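Local coordinates for DegT/DnrJ/EryC1/StrS aminotransferase (Brucella abortus 2308, PDB 4QGR), which binds pyridoxal 5'-phosphate and probably acts as a transaminase, at residues L74-P88 with V98-V111. Numbering follows the deposited sequence.
Sequences LMTRGIGPGHAVFVP and VVALVGAEPVFVDV
Strands 83-88 and 105-109 run parallel, their axes crossing at -38°, joined by five backbone hydrogen bonds from Glu105 N to His83 O (2.9 Å) through Val109 N to Val87 O. On the helix-covered face, Val99 straddles Val85: Val99 CG1 is turned anti to the Val99 N (chi1 175°), which brings both Val99 methyls against Val85, Val99 CG2 lying 3.7 Å from Val85 CG1. Farther along this face, Val87 CG2 meets Phe108 CD1 at 3.8 Å, while Pro88 O, buried without a polar partner, lies at the edge of the Phe108 ring. On the other face, Phe86 and Val107 lie side by side, Phe86 CD2 3.6 Å from Val107 CB. At the strand entrances, Val102 CG2 rests against Ile79 O at 3.4 Å, and a water links Gly82 N to Gly103 O where the two loops meet. Leu74 CD1 reaches Val98 CG2 at 3.8 Å, packing helix 68-76 against helix 94-101; Val98 also touches Thr67, a cofactor-binding residue, while Met75 packs on Leu101 of the second subunit. The pair forms a beta-alpha-beta crossover in the large mixed sheet of the PLP-dependent aminotransferase fold: helix 94-101 connects the two strands and covers one face, and strand 137-141 hydrogen-bonds along the other edge of 83-88.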
# COMPACT_ATOMS: atom_id res chain seq x y z
N LEU A 74 -9.75 0.51 -11.80
CA LEU A 74 -9.98 -0.68 -12.64
C LEU A 74 -10.84 -1.69 -11.91
O LEU A 74 -11.74 -2.31 -12.51
CB LEU A 74 -8.64 -1.33 -13.03
CG LEU A 74 -7.72 -0.48 -13.91
CD1 LEU A 74 -6.35 -1.16 -14.09
CD2 LEU A 74 -8.31 -0.27 -15.27
N MET A 75 -10.60 -1.85 -10.60
CA MET A 75 -11.39 -2.77 -9.80
C MET A 75 -12.86 -2.35 -9.71
O MET A 75 -13.77 -3.19 -9.84
CB MET A 75 -10.82 -2.95 -8.40
CG MET A 75 -9.44 -3.57 -8.35
SD MET A 75 -8.72 -3.54 -6.72
CE MET A 75 -9.78 -4.63 -5.80
N THR A 76 -13.10 -1.07 -9.51
CA THR A 76 -14.49 -0.59 -9.40
C THR A 76 -15.26 -0.81 -10.68
O THR A 76 -16.47 -1.00 -10.63
CB THR A 76 -14.62 0.89 -9.03
OG1 THR A 76 -14.10 1.70 -10.09
CG2 THR A 76 -13.90 1.19 -7.78
N ARG A 77 -14.57 -0.74 -11.83
CA ARG A 77 -15.21 -0.95 -13.13
C ARG A 77 -15.31 -2.40 -13.51
O ARG A 77 -15.80 -2.69 -14.60
CB ARG A 77 -14.45 -0.19 -14.24
CG ARG A 77 -14.72 1.30 -14.18
CD ARG A 77 -16.08 1.66 -14.78
NE ARG A 77 -16.11 1.60 -16.25
CZ ARG A 77 -16.78 2.48 -17.02
NH1 ARG A 77 -17.46 3.47 -16.46
NH2 ARG A 77 -16.79 2.37 -18.34
N GLY A 78 -14.88 -3.32 -12.66
CA GLY A 78 -14.93 -4.74 -12.99
C GLY A 78 -13.98 -5.15 -14.12
O GLY A 78 -14.26 -6.11 -14.83
N ILE A 79 -12.88 -4.45 -14.29
CA ILE A 79 -11.95 -4.74 -15.38
C ILE A 79 -10.99 -5.82 -14.96
O ILE A 79 -10.41 -5.77 -13.88
CB ILE A 79 -11.20 -3.46 -15.84
CG1 ILE A 79 -12.19 -2.52 -16.47
CG2 ILE A 79 -10.06 -3.81 -16.80
CD1 ILE A 79 -11.67 -1.14 -16.72
N GLY A 80 -10.80 -6.82 -15.81
CA GLY A 80 -10.12 -8.02 -15.38
C GLY A 80 -9.93 -8.99 -16.53
O GLY A 80 -9.72 -8.57 -17.65
N PRO A 81 -9.99 -10.29 -16.26
CA PRO A 81 -9.75 -11.27 -17.32
C PRO A 81 -10.69 -11.07 -18.52
O PRO A 81 -11.91 -10.83 -18.36
CB PRO A 81 -9.99 -12.62 -16.61
CG PRO A 81 -9.71 -12.35 -15.17
CD PRO A 81 -10.11 -10.93 -14.94
N GLY A 82 -10.11 -11.09 -19.71
CA GLY A 82 -10.89 -10.88 -20.93
C GLY A 82 -10.89 -9.45 -21.45
O GLY A 82 -11.51 -9.17 -22.46
N HIS A 83 -10.20 -8.56 -20.74
CA HIS A 83 -10.31 -7.14 -20.99
C HIS A 83 -8.98 -6.51 -21.37
O HIS A 83 -7.91 -6.90 -20.85
CB HIS A 83 -10.87 -6.41 -19.78
CG HIS A 83 -12.22 -6.88 -19.38
ND1 HIS A 83 -12.68 -6.82 -18.09
CD2 HIS A 83 -13.20 -7.50 -20.10
CE1 HIS A 83 -13.91 -7.33 -18.03
NE2 HIS A 83 -14.23 -7.75 -19.24
N ALA A 84 -9.06 -5.55 -22.30
CA ALA A 84 -7.89 -4.81 -22.77
C ALA A 84 -7.88 -3.38 -22.21
O ALA A 84 -8.92 -2.69 -22.18
CB ALA A 84 -7.86 -4.76 -24.27
N VAL A 85 -6.71 -2.94 -21.77
CA VAL A 85 -6.52 -1.54 -21.30
C VAL A 85 -5.32 -0.94 -22.05
O VAL A 85 -4.21 -1.54 -22.10
CB VAL A 85 -6.29 -1.46 -19.78
CG1 VAL A 85 -6.04 -0.02 -19.33
CG2 VAL A 85 -7.41 -2.10 -18.97
N PHE A 86 -5.53 0.21 -22.68
CA PHE A 86 -4.55 0.83 -23.58
C PHE A 86 -3.70 1.82 -22.81
O PHE A 86 -4.25 2.70 -22.15
CB PHE A 86 -5.29 1.50 -24.78
CG PHE A 86 -6.10 0.51 -25.54
CD1 PHE A 86 -7.38 0.15 -25.08
CD2 PHE A 86 -5.53 -0.22 -26.56
CE1 PHE A 86 -8.10 -0.82 -25.69
CE2 PHE A 86 -6.26 -1.20 -27.20
CZ PHE A 86 -7.53 -1.52 -26.77
N VAL A 87 -2.38 1.60 -22.84
CA VAL A 87 -1.40 2.34 -22.01
C VAL A 87 -0.16 2.67 -22.83
O VAL A 87 0.16 1.98 -23.83
CB VAL A 87 -1.02 1.54 -20.73
CG1 VAL A 87 -2.28 1.12 -20.00
CG2 VAL A 87 -0.22 0.28 -21.05
N PRO A 88 0.57 3.74 -22.42
CA PRO A 88 1.88 3.91 -23.04
C PRO A 88 2.88 2.87 -22.55
O PRO A 88 2.72 2.28 -21.49
CB PRO A 88 2.31 5.31 -22.57
CG PRO A 88 1.17 5.87 -21.82
CD PRO A 88 0.33 4.74 -21.37
N VAL A 98 -0.61 -2.53 -13.16
CA VAL A 98 -1.90 -2.66 -12.48
C VAL A 98 -2.93 -3.38 -13.36
O VAL A 98 -3.79 -4.12 -12.84
CB VAL A 98 -2.48 -1.34 -11.95
CG1 VAL A 98 -1.53 -0.73 -10.93
CG2 VAL A 98 -2.81 -0.36 -13.08
N VAL A 99 -2.79 -3.22 -14.67
CA VAL A 99 -3.68 -3.86 -15.63
C VAL A 99 -3.51 -5.39 -15.57
O VAL A 99 -4.48 -6.12 -15.43
CB VAL A 99 -3.44 -3.30 -17.05
CG1 VAL A 99 -4.27 -4.05 -18.09
CG2 VAL A 99 -3.70 -1.82 -17.12
N ALA A 100 -2.26 -5.87 -15.63
CA ALA A 100 -1.94 -7.28 -15.40
C ALA A 100 -2.33 -7.81 -14.04
O ALA A 100 -2.84 -8.95 -13.91
CB ALA A 100 -0.45 -7.50 -15.66
N LEU A 101 -2.08 -7.03 -13.01
CA LEU A 101 -2.42 -7.41 -11.65
C LEU A 101 -3.89 -7.76 -11.52
O LEU A 101 -4.20 -8.81 -10.93
CB LEU A 101 -2.04 -6.31 -10.68
CG LEU A 101 -2.14 -6.72 -9.22
CD1 LEU A 101 -0.95 -7.59 -8.87
CD2 LEU A 101 -2.14 -5.50 -8.32
N VAL A 102 -4.78 -6.96 -12.12
CA VAL A 102 -6.23 -7.28 -12.07
C VAL A 102 -6.69 -8.36 -13.05
O VAL A 102 -7.87 -8.72 -13.08
CB VAL A 102 -7.14 -6.04 -12.19
CG1 VAL A 102 -6.84 -5.06 -11.06
CG2 VAL A 102 -7.07 -5.36 -13.57
N GLY A 103 -5.77 -8.87 -13.86
CA GLY A 103 -6.03 -9.99 -14.74
C GLY A 103 -6.38 -9.59 -16.17
O GLY A 103 -6.60 -10.48 -17.00
N ALA A 104 -6.41 -8.29 -16.46
CA ALA A 104 -6.61 -7.74 -17.80
C ALA A 104 -5.28 -7.73 -18.52
O ALA A 104 -4.26 -8.14 -17.95
CB ALA A 104 -7.24 -6.34 -17.73
N GLU A 105 -5.27 -7.30 -19.78
CA GLU A 105 -4.03 -7.20 -20.55
C GLU A 105 -3.80 -5.77 -20.95
O GLU A 105 -4.69 -5.12 -21.45
CB GLU A 105 -4.03 -8.03 -21.83
CG GLU A 105 -4.15 -9.51 -21.63
CD GLU A 105 -3.79 -10.29 -22.87
OE1 GLU A 105 -3.23 -9.73 -23.85
OE2 GLU A 105 -4.09 -11.48 -22.91
N PRO A 106 -2.61 -5.26 -20.70
CA PRO A 106 -2.26 -3.99 -21.31
C PRO A 106 -2.02 -4.16 -22.80
O PRO A 106 -1.62 -5.24 -23.28
CB PRO A 106 -0.97 -3.59 -20.59
CG PRO A 106 -0.34 -4.90 -20.20
CD PRO A 106 -1.51 -5.84 -19.91
N VAL A 107 -2.38 -3.12 -23.55
CA VAL A 107 -2.04 -3.04 -24.96
C VAL A 107 -1.24 -1.77 -25.11
O VAL A 107 -1.73 -0.67 -24.77
CB VAL A 107 -3.29 -3.00 -25.89
CG1 VAL A 107 -2.84 -2.89 -27.33
CG2 VAL A 107 -4.20 -4.19 -25.62
N PHE A 108 0.01 -1.88 -25.57
CA PHE A 108 0.94 -0.75 -25.61
C PHE A 108 0.86 0.17 -26.82
O PHE A 108 0.81 -0.28 -27.94
CB PHE A 108 2.38 -1.24 -25.47
CG PHE A 108 2.71 -1.82 -24.11
CD1 PHE A 108 2.77 -1.01 -22.99
CD2 PHE A 108 3.06 -3.15 -23.99
CE1 PHE A 108 3.09 -1.53 -21.75
CE2 PHE A 108 3.41 -3.68 -22.76
CZ PHE A 108 3.43 -2.85 -21.64
N VAL A 109 0.79 1.47 -26.57
CA VAL A 109 0.66 2.48 -27.60
C VAL A 109 1.91 3.35 -27.56
O VAL A 109 2.44 3.62 -26.49
CB VAL A 109 -0.61 3.32 -27.35
CG1 VAL A 109 -0.78 4.34 -28.50
CG2 VAL A 109 -1.79 2.39 -27.22
N ASP A 110 2.38 3.82 -28.69
CA ASP A 110 3.59 4.64 -28.73
C ASP A 110 3.26 6.03 -28.21
O ASP A 110 2.08 6.39 -28.00
CB ASP A 110 4.13 4.77 -30.16
CG ASP A 110 5.65 4.90 -30.22
OD1 ASP A 110 6.32 4.98 -29.18
OD2 ASP A 110 6.15 4.86 -31.37
N VAL A 111 4.32 6.82 -28.02
CA VAL A 111 4.18 8.20 -27.65
C VAL A 111 4.62 9.11 -28.77
O VAL A 111 5.39 8.74 -29.68
CB VAL A 111 4.94 8.55 -26.35
CG1 VAL A 111 4.38 7.75 -25.21
CG2 VAL A 111 6.44 8.19 -26.47
O HOH W 1 -7.22 -10.87 -19.69